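HTH-type transcriptional regulator MmpR5 (Mycobacterium tuberculosis, PDB 4NB5) represses transcription as a homodimer of the MarR family, binding promoter DNA to control its own expression and that of MmpS-MmpL transport systems. Local coordinates at residues G37-W42 with T69-L74; S52-A57 with D88-F93; F79-A84 with R94-A99. One frame throughout, in Å; residues are numbered along the deposited sequence.

Overall arrangement
The three contacts hold together the winged helix-turn-helix unit of this MarR-type regulator. Contact 1 is its buried centre, where helices 34-45 and 64-77 meet through aliphatic groups; no hydrogen bond joins 37-42 to 69-74. Contacts 2 and 3 both use strand 92-95, which runs between 51-52 and 80-83 in the antiparallel sheet. Contact 2, only partly buried, brings the start of helix 53-59 to that strand with a capping box, a water and charged side chains. Contact 3, the base of the wing hairpin, is buried at subunit interfaces and the lipid pocket, with regular strand bonding and charges meeting another subunit. Leu56, Phe93 and Ile80 carry the apolar packing from one contact to the next.

Contact 1: residues G37-W42 with T69-L74; sequences GRLLGW and TNARML
Leu74 lays its CD1 methyl against Leu39 CG and the backbone N and CB of Leu40, on one side of helix 34-45. The methyl lies 3.8 Å from Leu39 CG and 3.7 Å from Leu40 N, while CB of Leu40 is 3.9 Å from the same Leu74 CD1. One branch thus touches two consecutive residues; the other, Leu74 CD2, is a more distant second contact, 4.2 Å from Leu40 CB. Leucine suits this place because its chain is long enough to lodge a methyl against both residues. The side chains of Leu39 and Leu74 cross obliquely.

Leu39 answers from the facing helix. With its CG anti to the backbone N (chi1 177°), it sends CD2 over the backbone of 69-74, where the methyl comes to 3.8 Å from Ala71 N and 4.1 Å from Ala71 CB. The small alanine lets this branch come down close to the helix backbone. No hydrogen bond joins the two segments; their axes approach to 9.9 Å and cross at -68°, so the contact is confined to a few residues near the crossing point. Asn70, at the border of this apolar patch, turns its polar end elsewhere, to Thr33 OG1 and Gly66 O.

Helix 64-77 contains the second part of the predicted DNA-binding helix-turn-helix, and this packing seats it on helix 34-45. Phe27 of helix 16-28 touches both Leu40 and Leu74, Leu56 of helix 53-59 meets Leu39, and strand 92-95 supplies Leu95 against Leu40 and Phe93 against Ala71.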
loop_
_atom_site.group_PDB
_atom_site.type_symbol
_atom_site.label_atom_id
_atom_site.label_comp_id
_atom_site.label_asym_id
_atom_site.label_seq_id
_atom_site.Cartn_x
_atom_site.Cartn_y
_atom_site.Cartn_z
ATOM N N GLY B 37 13.126 -12.180 6.999
ATOM C CA GLY B 37 14.253 -12.006 6.102
ATOM C C GLY B 37 14.566 -13.265 5.307
ATOM O O GLY B 37 14.818 -13.203 4.104
ATOM N N ARG B 38 14.569 -14.407 5.992
ATOM C CA ARG B 38 14.844 -15.686 5.332
ATOM C C ARG B 38 13.763 -16.021 4.314
ATOM O O ARG B 38 14.059 -16.498 3.217
ATOM C CB ARG B 38 14.980 -16.807 6.370
ATOM C CG ARG B 38 16.200 -16.663 7.269
ATOM C CD ARG B 38 16.202 -17.711 8.384
ATOM N NE ARG B 38 16.365 -19.062 7.845
ATOM C CZ ARG B 38 15.627 -20.121 8.177
ATOM N NH1 ARG B 38 14.642 -20.029 9.065
ATOM N NH2 ARG B 38 15.884 -21.291 7.607
ATOM N N LEU B 39 12.506 -15.758 4.677
ATOM C CA LEU B 39 11.382 -15.968 3.769
ATOM C C LEU B 39 11.485 -15.101 2.512
ATOM O O LEU B 39 11.280 -15.591 1.395
ATOM C CB LEU B 39 10.051 -15.733 4.490
ATOM C CG LEU B 39 8.812 -15.857 3.605
ATOM C CD1 LEU B 39 8.761 -17.208 2.913
ATOM C CD2 LEU B 39 7.548 -15.633 4.422
ATOM N N LEU B 40 11.820 -13.821 2.680
ATOM C CA LEU B 40 11.996 -12.949 1.530
ATOM C C LEU B 40 13.154 -13.453 0.672
ATOM O O LEU B 40 13.049 -13.525 -0.547
ATOM C CB LEU B 40 12.240 -11.510 1.974
ATOM C CG LEU B 40 12.467 -10.495 0.848
ATOM C CD1 LEU B 40 11.317 -10.493 -0.146
ATOM C CD2 LEU B 40 12.679 -9.101 1.406
ATOM N N GLY B 41 14.260 -13.812 1.315
ATOM C CA GLY B 41 15.395 -14.353 0.591
ATOM C C GLY B 41 15.036 -15.604 -0.203
ATOM O O GLY B 41 15.405 -15.738 -1.369
ATOM N N TRP B 42 14.323 -16.526 0.430
ATOM C CA TRP B 42 13.892 -17.738 -0.243
ATOM C C TRP B 42 13.031 -17.417 -1.471
ATOM O O TRP B 42 13.223 -17.988 -2.540
ATOM C CB TRP B 42 13.126 -18.651 0.720
ATOM C CG TRP B 42 12.721 -19.956 0.099
ATOM C CD1 TRP B 42 11.479 -20.298 -0.346
ATOM C CD2 TRP B 42 13.563 -21.095 -0.141
ATOM N NE1 TRP B 42 11.493 -21.580 -0.848
ATOM C CE2 TRP B 42 12.755 -22.083 -0.736
ATOM C CE3 TRP B 42 14.910 -21.368 0.100
ATOM C CZ2 TRP B 42 13.263 -23.332 -1.098
ATOM C CZ3 TRP B 42 15.410 -22.611 -0.269
ATOM C CH2 TRP B 42 14.586 -23.573 -0.863
ATOM N N THR B 69 2.557 -15.643 9.847
ATOM C CA THR B 69 2.688 -14.295 10.395
ATOM C C THR B 69 3.741 -13.498 9.630
ATOM O O THR B 69 3.551 -12.313 9.353
ATOM C CB THR B 69 3.032 -14.296 11.900
ATOM O OG1 THR B 69 4.344 -14.829 12.107
ATOM C CG2 THR B 69 2.021 -15.120 12.679
ATOM N N ASN B 70 4.842 -14.145 9.265
ATOM C CA ASN B 70 5.878 -13.441 8.517
ATOM C C ASN B 70 5.516 -13.193 7.056
ATOM O O ASN B 70 5.917 -12.181 6.480
ATOM C CB ASN B 70 7.220 -14.144 8.668
ATOM C CG ASN B 70 7.787 -13.968 10.048
ATOM O OD1 ASN B 70 8.222 -12.875 10.412
ATOM N ND2 ASN B 70 7.740 -15.023 10.850
ATOM N N ALA B 71 4.740 -14.091 6.459
ATOM C CA ALA B 71 4.234 -13.847 5.115
ATOM C C ALA B 71 3.326 -12.616 5.119
ATOM O O ALA B 71 3.384 -11.777 4.219
ATOM C CB ALA B 71 3.492 -15.065 4.588
ATOM N N ARG B 72 2.491 -12.512 6.146
ATOM C CA ARG B 72 1.590 -11.379 6.283
ATOM C C ARG B 72 2.373 -10.065 6.334
ATOM O O ARG B 72 1.972 -9.076 5.724
ATOM C CB ARG B 72 0.742 -11.546 7.547
ATOM C CG ARG B 72 -0.327 -10.476 7.734
ATOM C CD ARG B 72 -1.214 -10.793 8.932
ATOM N NE ARG B 72 -1.608 -12.204 8.945
ATOM C CZ ARG B 72 -1.391 -13.052 9.950
ATOM N NH1 ARG B 72 -0.790 -12.659 11.069
ATOM N NH2 ARG B 72 -1.790 -14.312 9.839
ATOM N N MET B 73 3.495 -10.074 7.047
ATOM C CA MET B 73 4.336 -8.895 7.160
ATOM C C MET B 73 4.915 -8.503 5.801
ATOM O O MET B 73 4.898 -7.336 5.419
ATOM C CB MET B 73 5.452 -9.174 8.157
ATOM C CG MET B 73 6.359 -7.996 8.440
ATOM S SD MET B 73 7.497 -8.325 9.808
ATOM C CE MET B 73 6.623 -9.614 10.709
ATOM N N LEU B 74 5.430 -9.485 5.070
ATOM C CA LEU B 74 6.026 -9.201 3.772
ATOM C C LEU B 74 4.986 -8.733 2.762
ATOM O O LEU B 74 5.306 -7.977 1.845
ATOM C CB LEU B 74 6.765 -10.432 3.233
ATOM C CG LEU B 74 8.017 -10.844 4.011
ATOM C CD1 LEU B 74 8.621 -12.110 3.417
ATOM C CD2 LEU B 74 9.058 -9.732 4.046
#

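Contact 2: residues S52-A57 with D88-F93; sequences SSEELA and DRRTYF
Ser53 N donates to Thr91 O across the contact (2.9 Å, 146° at the hydrogen), and Ser52 CA makes a CA-H...O contact with the same carbonyl oxygen. Ser52 and Tyr92 form an antiparallel non-hydrogen-bonded pair.

The helix start is closed by a capping box: Glu55 N donates to Ser52 OG (3.0 Å), and Ser52 N donates back to Glu55 OE1. Serine suits the N-cap because its short hydroxyl, held between the backbone N and the carbonyl carbon (chi1 76°), reaches an amide without a helical partner. This helix opens the predicted helix-turn-helix of the MarR fold; the Ser53-Thr91 bond and the Ser52-Tyr92 bridge join it to strand 92-95.

Van der Waals contacts lie on both faces of the strand. On one, beside Ala71 and Ile75 of helix 64-77, Leu56 CD1 is 3.8 Å from Phe93 CD2, and Ser53 OG lies 3.5 Å from Phe93 CE2 and also touches Thr91 CB. On the other, Tyr92 CE1 is 3.7 Å from Ser52 CB.

A water donates to Glu54 OE1 (2.6 Å) and accepts from Thr91 N. Glu54 OE2 rests 3.8 Å from Arg90 CG, the charged ends not in contact. Bonds internal to 88-93 shape that loop: Asp88 OD1 accepts from Arg90 N, an Asx turn, and from Arg90 NE, while Tyr92 OH donates to Asp88 OD2 and lies over one guanidinium face.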
loop_
_atom_site.group_PDB
_atom_site.type_symbol
_atom_site.label_atom_id
_atom_site.label_comp_id
_atom_site.label_asym_id
_atom_site.label_seq_id
_atom_site.Cartn_x
_atom_site.Cartn_y
_atom_site.Cartn_z
ATOM N N SER B 52 4.089 -23.132 -1.870
ATOM C CA SER B 52 3.011 -23.359 -0.914
ATOM C C SER B 52 3.470 -23.097 0.512
ATOM O O SER B 52 4.667 -23.134 0.813
ATOM C CB SER B 52 2.509 -24.800 -1.015
ATOM O OG SER B 52 3.428 -25.690 -0.404
ATOM N N SER B 53 2.513 -22.846 1.399
ATOM C CA SER B 53 2.813 -22.622 2.809
ATOM C C SER B 53 3.620 -23.786 3.387
ATOM O O SER B 53 4.582 -23.585 4.137
ATOM C CB SER B 53 1.516 -22.447 3.605
ATOM O OG SER B 53 0.900 -21.208 3.306
ATOM N N GLU B 54 3.234 -25.002 3.015
ATOM C CA GLU B 54 3.895 -26.206 3.503
ATOM C C GLU B 54 5.335 -26.279 2.999
ATOM O O GLU B 54 6.249 -26.601 3.761
ATOM C CB GLU B 54 3.116 -27.448 3.061
ATOM C CG GLU B 54 1.714 -27.572 3.675
ATOM C CD GLU B 54 0.723 -26.506 3.202
ATOM O OE1 GLU B 54 -0.139 -26.108 4.017
ATOM O OE2 GLU B 54 0.786 -26.077 2.026
ATOM N N GLU B 55 5.529 -25.967 1.720
ATOM C CA GLU B 55 6.853 -25.981 1.107
ATOM C C GLU B 55 7.788 -24.982 1.780
ATOM O O GLU B 55 8.976 -25.259 1.978
ATOM C CB GLU B 55 6.753 -25.659 -0.385
ATOM C CG GLU B 55 6.241 -26.807 -1.235
ATOM C CD GLU B 55 6.063 -26.423 -2.695
ATOM O OE1 GLU B 55 5.851 -25.223 -2.983
ATOM O OE2 GLU B 55 6.138 -27.326 -3.555
ATOM N N LEU B 56 7.244 -23.817 2.123
ATOM C CA LEU B 56 8.024 -22.774 2.778
ATOM C C LEU B 56 8.424 -23.200 4.181
ATOM O O LEU B 56 9.572 -23.023 4.594
ATOM C CB LEU B 56 7.226 -21.467 2.827
ATOM C CG LEU B 56 6.969 -20.854 1.451
ATOM C CD1 LEU B 56 5.988 -19.691 1.535
ATOM C CD2 LEU B 56 8.273 -20.402 0.813
ATOM N N ALA B 57 7.479 -23.776 4.917
ATOM C CA ALA B 57 7.764 -24.240 6.265
ATOM C C ALA B 57 8.851 -25.308 6.235
ATOM O O ALA B 57 9.724 -25.328 7.094
ATOM C CB ALA B 57 6.509 -24.781 6.916
ATOM N N ASP B 88 -7.358 -26.122 -5.998
ATOM C CA ASP B 88 -6.391 -26.363 -4.933
ATOM C C ASP B 88 -6.761 -25.564 -3.688
ATOM O O ASP B 88 -7.215 -24.429 -3.791
ATOM C CB ASP B 88 -5.004 -25.951 -5.422
ATOM C CG ASP B 88 -3.893 -26.476 -4.544
ATOM O OD1 ASP B 88 -4.113 -26.623 -3.322
ATOM O OD2 ASP B 88 -2.796 -26.739 -5.080
ATOM N N ARG B 89 -6.577 -26.145 -2.506
ATOM C CA ARG B 89 -6.914 -25.422 -1.281
ATOM C C ARG B 89 -5.686 -25.166 -0.407
ATOM O O ARG B 89 -5.800 -24.777 0.756
ATOM C CB ARG B 89 -8.036 -26.134 -0.517
ATOM C CG ARG B 89 -7.617 -27.137 0.542
ATOM C CD ARG B 89 -8.867 -27.669 1.235
ATOM N NE ARG B 89 -8.599 -28.741 2.189
ATOM C CZ ARG B 89 -8.534 -30.031 1.877
ATOM N NH1 ARG B 89 -8.700 -30.432 0.622
ATOM N NH2 ARG B 89 -8.292 -30.928 2.824
ATOM N N ARG B 90 -4.511 -25.363 -0.991
ATOM C CA ARG B 90 -3.268 -24.922 -0.376
ATOM C C ARG B 90 -3.112 -23.417 -0.579
ATOM O O ARG B 90 -3.621 -22.856 -1.551
ATOM C CB ARG B 90 -2.076 -25.660 -0.992
ATOM C CG ARG B 90 -1.905 -27.087 -0.489
ATOM C CD ARG B 90 -0.935 -27.872 -1.353
ATOM N NE ARG B 90 -1.491 -28.147 -2.675
ATOM C CZ ARG B 90 -0.849 -28.801 -3.638
ATOM N NH1 ARG B 90 0.382 -29.254 -3.435
ATOM N NH2 ARG B 90 -1.439 -29.003 -4.808
ATOM N N THR B 91 -2.424 -22.767 0.353
ATOM C CA THR B 91 -2.075 -21.358 0.221
ATOM C C THR B 91 -0.710 -21.240 -0.454
ATOM O O THR B 91 0.241 -21.894 -0.037
ATOM C CB THR B 91 -2.007 -20.670 1.596
ATOM O OG1 THR B 91 -3.282 -20.756 2.244
ATOM C CG2 THR B 91 -1.613 -19.204 1.450
ATOM N N TYR B 92 -0.620 -20.429 -1.504
ATOM C CA TYR B 92 0.660 -20.184 -2.171
ATOM C C TYR B 92 1.108 -18.741 -1.984
ATOM O O TYR B 92 0.286 -17.834 -1.859
ATOM C CB TYR B 92 0.567 -20.468 -3.667
ATOM C CG TYR B 92 0.305 -21.912 -3.997
ATOM C CD1 TYR B 92 1.349 -22.817 -4.112
ATOM C CD2 TYR B 92 -0.989 -22.368 -4.203
ATOM C CE1 TYR B 92 1.111 -24.141 -4.420
ATOM C CE2 TYR B 92 -1.237 -23.690 -4.510
ATOM C CZ TYR B 92 -0.184 -24.571 -4.617
ATOM O OH TYR B 92 -0.431 -25.891 -4.924
ATOM N N PHE B 93 2.421 -18.535 -1.974
ATOM C CA PHE B 93 2.977 -17.188 -1.979
ATOM C C PHE B 93 3.996 -17.080 -3.088
ATOM O O PHE B 93 4.584 -18.074 -3.522
ATOM C CB PHE B 93 3.649 -16.850 -0.648
ATOM C CG PHE B 93 2.715 -16.858 0.516
ATOM C CD1 PHE B 93 1.876 -15.783 0.760
ATOM C CD2 PHE B 93 2.661 -17.950 1.363
ATOM C CE1 PHE B 93 1.011 -15.795 1.839
ATOM C CE2 PHE B 93 1.796 -17.970 2.436
ATOM C CZ PHE B 93 0.971 -16.892 2.676
HETATM O O HOH W 1 -1.608 -24.421 2.734
#

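Contact 3: residues F79-A84 with R94-A99; sequences FIERLA and RLRPNA. With 2JT (1,3-dihydroxypropan-2-yl octadecanoate), chain E.
Strands 80-83 and 92-95 run antiparallel, with Glu81 and Arg94 as a hydrogen-bonded pair: Glu81 N donates to Arg94 O (2.9 Å) and Arg94 N to Glu81 O (3.0 Å). This is the base of the beta-hairpin wing of a winged helix-turn-helix domain, and a further bond from Arg96 N to Phe79 O (2.9 Å, 171° at the hydrogen) continues the pairing beyond the strand.

Glu81 and Arg94 lie side by side on one face. Their salt bridge is long, 3.7 Å from Glu81 OE2 to Arg94 NE. NE also donates to Leu95 O, and Gln22 and Glu18 of the third subunit bind Glu81 and Arg94 respectively. The aliphatic part of Arg94 serves too, its CD 3.8 Å from Leu83 CD1.

Leu95 and Ile80 are apolar, as befits their helical neighbours: Leu95 packs on Leu40 and Leu44 of helix 34-45, Ile80 on Leu43 of that helix and on Leu74 and Ile75 of helix 64-77. Leu95 CD1 is 4.1 Å from Ile80 CG2. Phe79, its CG anti to the carbonyl carbon (chi1 -65°), places its ring beside Ala99 O and at the lipid, where Phe79 CZ comes to 3.3 Å from C04 of the bound glycerol ester.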
loop_
_atom_site.group_PDB
_atom_site.type_symbol
_atom_site.label_atom_id
_atom_site.label_comp_id
_atom_site.label_asym_id
_atom_site.label_seq_id
_atom_site.Cartn_x
_atom_site.Cartn_y
_atom_site.Cartn_z
ATOM N N PHE B 79 6.207 -6.707 -0.692
ATOM C CA PHE B 79 7.176 -7.518 -1.431
ATOM C C PHE B 79 6.606 -8.789 -2.044
ATOM O O PHE B 79 7.058 -9.211 -3.108
ATOM C CB PHE B 79 8.360 -7.919 -0.542
ATOM C CG PHE B 79 9.197 -6.760 -0.073
ATOM C CD1 PHE B 79 9.875 -5.967 -0.979
ATOM C CD2 PHE B 79 9.322 -6.482 1.278
ATOM C CE1 PHE B 79 10.648 -4.900 -0.550
ATOM C CE2 PHE B 79 10.097 -5.419 1.713
ATOM C CZ PHE B 79 10.760 -4.629 0.791
ATOM N N ILE B 80 5.653 -9.421 -1.363
ATOM C CA ILE B 80 5.121 -10.695 -1.833
ATOM C C ILE B 80 3.606 -10.676 -1.936
ATOM O O ILE B 80 2.948 -9.755 -1.455
ATOM C CB ILE B 80 5.567 -11.879 -0.935
ATOM C CG1 ILE B 80 4.765 -11.920 0.371
ATOM C CG2 ILE B 80 7.066 -11.806 -0.679
ATOM C CD1 ILE B 80 5.089 -13.140 1.253
ATOM N N GLU B 81 3.066 -11.698 -2.592
ATOM C CA GLU B 81 1.630 -11.805 -2.796
ATOM C C GLU B 81 1.145 -13.203 -2.467
ATOM O O GLU B 81 1.885 -14.185 -2.577
ATOM C CB GLU B 81 1.264 -11.468 -4.237
ATOM C CG GLU B 81 1.901 -12.377 -5.263
ATOM C CD GLU B 81 1.848 -11.805 -6.666
ATOM O OE1 GLU B 81 1.454 -10.633 -6.817
ATOM O OE2 GLU B 81 2.203 -12.531 -7.618
ATOM N N ARG B 82 -0.111 -13.263 -2.051
ATOM C CA ARG B 82 -0.816 -14.508 -1.833
ATOM C C ARG B 82 -1.448 -14.925 -3.153
ATOM O O ARG B 82 -1.948 -14.084 -3.904
ATOM C CB ARG B 82 -1.895 -14.278 -0.775
ATOM C CG ARG B 82 -2.572 -15.529 -0.245
ATOM C CD ARG B 82 -3.620 -15.163 0.800
ATOM N NE ARG B 82 -3.045 -14.379 1.894
ATOM C CZ ARG B 82 -2.476 -14.901 2.976
ATOM N NH1 ARG B 82 -2.398 -16.219 3.126
ATOM N NH2 ARG B 82 -1.979 -14.106 3.915
ATOM N N LEU B 83 -1.398 -16.218 -3.451
ATOM C CA LEU B 83 -2.079 -16.760 -4.612
ATOM C C LEU B 83 -2.895 -17.976 -4.192
ATOM O O LEU B 83 -2.601 -18.619 -3.182
ATOM C CB LEU B 83 -1.075 -17.145 -5.695
ATOM C CG LEU B 83 -0.379 -15.990 -6.416
ATOM C CD1 LEU B 83 0.537 -16.533 -7.500
ATOM C CD2 LEU B 83 -1.392 -15.030 -7.022
ATOM N N ALA B 84 -3.932 -18.271 -4.966
ATOM C CA ALA B 84 -4.794 -19.412 -4.690
ATOM C C ALA B 84 -5.370 -19.936 -5.997
ATOM O O ALA B 84 -5.519 -19.184 -6.962
ATOM C CB ALA B 84 -5.910 -19.014 -3.733
ATOM N N ARG B 94 4.208 -15.845 -3.512
ATOM C CA ARG B 94 5.136 -15.567 -4.573
ATOM C C ARG B 94 5.688 -14.150 -4.416
ATOM O O ARG B 94 5.011 -13.287 -3.970
ATOM C CB ARG B 94 4.327 -15.566 -5.825
ATOM C CG ARG B 94 4.994 -15.866 -7.050
ATOM C CD ARG B 94 4.101 -15.310 -8.131
ATOM N NE ARG B 94 5.090 -14.528 -8.654
ATOM C CZ ARG B 94 5.859 -14.893 -9.617
ATOM N NH1 ARG B 94 5.670 -15.962 -10.295
ATOM N NH2 ARG B 94 6.803 -14.115 -9.869
ATOM N N LEU B 95 6.928 -13.960 -4.784
ATOM C CA LEU B 95 7.452 -12.610 -4.831
ATOM C C LEU B 95 6.669 -11.830 -5.869
ATOM O O LEU B 95 6.350 -12.339 -6.947
ATOM C CB LEU B 95 8.927 -12.630 -5.212
ATOM C CG LEU B 95 9.685 -11.333 -4.982
ATOM C CD1 LEU B 95 10.020 -11.165 -3.509
ATOM C CD2 LEU B 95 10.943 -11.313 -5.835
ATOM N N ARG B 96 6.354 -10.583 -5.559
ATOM C CA ARG B 96 5.610 -9.763 -6.497
ATOM C C ARG B 96 6.468 -9.365 -7.687
ATOM O O ARG B 96 7.685 -9.258 -7.582
ATOM C CB ARG B 96 5.068 -8.515 -5.802
ATOM C CG ARG B 96 3.593 -8.602 -5.477
ATOM C CD ARG B 96 2.891 -7.300 -5.804
ATOM N NE ARG B 96 2.859 -6.400 -4.663
ATOM C CZ ARG B 96 2.616 -5.095 -4.739
ATOM N NH1 ARG B 96 2.405 -4.506 -5.912
ATOM N NH2 ARG B 96 2.609 -4.373 -3.631
ATOM N N PRO B 97 5.834 -9.159 -8.851
ATOM C CA PRO B 97 6.612 -8.592 -9.953
ATOM C C PRO B 97 7.186 -7.247 -9.513
ATOM O O PRO B 97 6.499 -6.520 -8.798
ATOM C CB PRO B 97 5.562 -8.370 -11.052
ATOM C CG PRO B 97 4.386 -9.189 -10.663
ATOM C CD PRO B 97 4.406 -9.297 -9.175
ATOM N N ASN B 98 8.416 -6.930 -9.900
ATOM C CA ASN B 98 8.997 -5.640 -9.557
ATOM C C ASN B 98 8.879 -5.392 -8.044
ATOM O O ASN B 98 8.500 -4.299 -7.611
ATOM C CB ASN B 98 8.260 -4.551 -10.345
ATOM C CG ASN B 98 9.153 -3.387 -10.731
ATOM O OD1 ASN B 98 10.371 -3.526 -10.842
ATOM N ND2 ASN B 98 8.541 -2.226 -10.950
ATOM N N ALA B 99 9.225 -6.405 -7.248
ATOM C CA ALA B 99 8.923 -6.411 -5.813
ATOM C C ALA B 99 9.493 -5.238 -5.028
ATOM O O ALA B 99 8.835 -4.714 -4.133
ATOM C CB ALA B 99 9.383 -7.719 -5.180
HETATM C C10 2JT E . 13.024 -3.865 4.323
HETATM C C13 2JT E . 14.347 -1.958 7.616
HETATM C C15 2JT E . 16.032 -0.245 6.958
HETATM C C17 2JT E . 17.359 1.204 8.445
HETATM C C20 2JT E . 21.096 0.375 8.774
HETATM C C21 2JT E . 21.992 1.422 8.265
HETATM C C22 2JT E . 23.102 0.822 7.385
HETATM C C24 2JT E . 24.793 -0.952 7.244
HETATM O O01 2JT E . 11.819 -1.020 4.818
HETATM C C02 2JT E . 11.899 -1.598 3.770
HETATM O O03 2JT E . 10.680 -1.916 3.278
HETATM C C04 2JT E . 10.165 -1.649 2.168
HETATM C C05 2JT E . 10.753 -0.400 1.582
HETATM O O06 2JT E . 11.386 -0.675 0.398
HETATM C C07 2JT E . 8.693 -1.535 2.750
HETATM O O08 2JT E . 7.935 -1.241 1.869
HETATM C C09 2JT E . 13.020 -2.608 3.345
HETATM C C11 2JT E . 13.972 -3.661 5.517
HETATM C C12 2JT E . 13.628 -2.311 6.292
HETATM C C14 2JT E . 14.711 -0.490 7.681
HETATM C C16 2JT E . 16.606 1.071 7.191
HETATM C C18 2JT E . 18.524 0.347 8.505
HETATM C C19 2JT E . 19.733 0.918 9.282
HETATM C C23 2JT E . 24.130 0.046 8.080
HETATM C C25 2JT E . 25.491 -1.893 8.226
#